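Local structure of uncharacterized protein YacP (Bacillus subtilis, 5MQ8) at residues A[4-9]-A[48-53]. The protein is an endoribonuclease of the PIN superfamily that takes part in ribosome-dependent mRNA decay. Residues are numbered along the deposited sequence; the frame is centred on the assembly and turned at random.
Sequences LLVDGY and VIVVFD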
# COMPACT_ATOMS: atom_id res chain seq x y z
N LEU A 4 -11.80 -22.80 7.48
CA LEU A 4 -12.05 -22.86 6.05
C LEU A 4 -10.92 -23.61 5.35
O LEU A 4 -9.77 -23.21 5.45
CB LEU A 4 -12.26 -21.47 5.44
CG LEU A 4 -12.59 -21.41 3.91
CD1 LEU A 4 -13.89 -22.13 3.56
CD2 LEU A 4 -12.70 -20.00 3.45
N LEU A 5 -11.27 -24.72 4.67
CA LEU A 5 -10.34 -25.56 3.91
C LEU A 5 -10.66 -25.27 2.46
O LEU A 5 -11.81 -25.41 2.05
CB LEU A 5 -10.51 -27.06 4.26
CG LEU A 5 -10.32 -27.46 5.74
CD1 LEU A 5 -10.50 -28.97 5.93
CD2 LEU A 5 -8.95 -27.07 6.25
N VAL A 6 -9.68 -24.77 1.72
CA VAL A 6 -9.88 -24.30 0.35
C VAL A 6 -9.25 -25.22 -0.70
O VAL A 6 -8.07 -25.53 -0.63
CB VAL A 6 -9.38 -22.82 0.19
CG1 VAL A 6 -9.67 -22.27 -1.21
CG2 VAL A 6 -9.98 -21.90 1.25
N ASP A 7 -10.06 -25.60 -1.72
CA ASP A 7 -9.58 -26.36 -2.86
C ASP A 7 -9.01 -25.28 -3.79
O ASP A 7 -9.76 -24.64 -4.55
CB ASP A 7 -10.75 -27.12 -3.52
CG ASP A 7 -10.44 -27.95 -4.77
OD1 ASP A 7 -9.33 -27.80 -5.34
OD2 ASP A 7 -11.35 -28.68 -5.23
N GLY A 8 -7.71 -25.04 -3.64
CA GLY A 8 -6.95 -24.02 -4.34
C GLY A 8 -7.07 -24.02 -5.86
O GLY A 8 -7.36 -22.98 -6.45
N TYR A 9 -6.83 -25.18 -6.48
CA TYR A 9 -6.93 -25.33 -7.95
C TYR A 9 -8.34 -25.02 -8.45
O TYR A 9 -8.49 -24.35 -9.47
CB TYR A 9 -6.48 -26.74 -8.41
CG TYR A 9 -6.55 -26.91 -9.91
CD1 TYR A 9 -5.65 -26.26 -10.76
CD2 TYR A 9 -7.58 -27.66 -10.50
CE1 TYR A 9 -5.74 -26.39 -12.15
CE2 TYR A 9 -7.68 -27.78 -11.89
CZ TYR A 9 -6.74 -27.16 -12.71
OH TYR A 9 -6.82 -27.30 -14.07
N VAL A 48 -7.75 -20.39 7.95
CA VAL A 48 -7.81 -20.69 6.52
C VAL A 48 -6.65 -21.57 6.11
O VAL A 48 -5.50 -21.24 6.38
CB VAL A 48 -7.87 -19.40 5.65
CG1 VAL A 48 -7.89 -19.74 4.16
CG2 VAL A 48 -9.08 -18.54 6.01
N ILE A 49 -6.96 -22.70 5.45
CA ILE A 49 -5.93 -23.59 4.92
C ILE A 49 -6.19 -23.78 3.43
O ILE A 49 -7.27 -24.21 3.03
CB ILE A 49 -5.78 -24.93 5.70
CG1 ILE A 49 -5.52 -24.67 7.21
CG2 ILE A 49 -4.66 -25.79 5.08
CD1 ILE A 49 -5.52 -25.91 8.12
N VAL A 50 -5.19 -23.45 2.60
CA VAL A 50 -5.32 -23.59 1.15
C VAL A 50 -4.58 -24.85 0.70
O VAL A 50 -3.39 -24.99 0.95
CB VAL A 50 -4.90 -22.32 0.37
CG1 VAL A 50 -5.20 -22.46 -1.12
CG2 VAL A 50 -5.60 -21.08 0.92
N VAL A 51 -5.31 -25.76 0.05
CA VAL A 51 -4.79 -27.03 -0.45
C VAL A 51 -4.68 -26.98 -1.97
O VAL A 51 -5.68 -26.81 -2.69
CB VAL A 51 -5.62 -28.25 0.06
CG1 VAL A 51 -5.11 -29.57 -0.52
CG2 VAL A 51 -5.61 -28.29 1.58
N PHE A 52 -3.46 -27.13 -2.45
CA PHE A 52 -3.16 -27.14 -3.87
C PHE A 52 -2.76 -28.53 -4.32
O PHE A 52 -1.90 -29.17 -3.70
CB PHE A 52 -2.03 -26.15 -4.20
CG PHE A 52 -2.39 -24.69 -4.08
CD1 PHE A 52 -3.30 -24.10 -4.96
CD2 PHE A 52 -1.78 -23.88 -3.12
CE1 PHE A 52 -3.60 -22.73 -4.86
CE2 PHE A 52 -2.09 -22.52 -3.03
CZ PHE A 52 -3.00 -21.96 -3.89
N ASP A 53 -3.37 -28.98 -5.42
CA ASP A 53 -3.02 -30.24 -6.03
C ASP A 53 -1.61 -29.99 -6.64
O ASP A 53 -1.46 -29.13 -7.50
CB ASP A 53 -4.04 -30.59 -7.13
CG ASP A 53 -3.79 -31.94 -7.78
OD1 ASP A 53 -2.71 -32.10 -8.41
OD2 ASP A 53 -4.65 -32.83 -7.64
O HOH W 1 -6.31 -27.72 -5.22
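Val-51 O is gripped twice: Gly-8 N reaches it at 2.9 Å, tilted 30° from the carbonyl plane, and a water donates to the same oxygen. That water also donates to Asp-7 OD1 and accepts from Tyr-9 N and Asp-53 N, so four groups hold it where the segments draw apart beyond Val-51. Further back the strands run parallel with regular bonds: Ile-49 N gives to Leu-4 O, Val-6 N to Ile-49 O at 2.8 Å, and Val-51 N to Val-6 O. These are the central strand 3-7 and its neighbour 47-52 in the parallel sheet of the PIN-like NYN domain, joined by a right-handed beta-alpha-beta crossover through helix 23-44. On the face under that helix, the side chains of Val-6 and Val-48 cross at a slant, CG2 of Val-6 lying 4.2 Å from CG1 of Val-48, and Met-37 covers Leu-4 and Val-48. On the other face Leu-5 and Ile-49 lie side by side, Leu-5 CD2 at 3.9 Å from Ile-49 CB, with Ile-84 and Ala-88 of helix 80-90 over Leu-5. Asp-7 ends its strand as N-cap of helix 8-14; with CG anti to the backbone N (chi1 178°), its carboxylate takes the water on OD1 and Thr-102 OG1 on OD2. Phe-52 brings CE1 obliquely to 3.6 Å from Gly-8 CA, while Val-50 CG1 lies over one face of the ring, near its border, 3.5 Å from the ring plane.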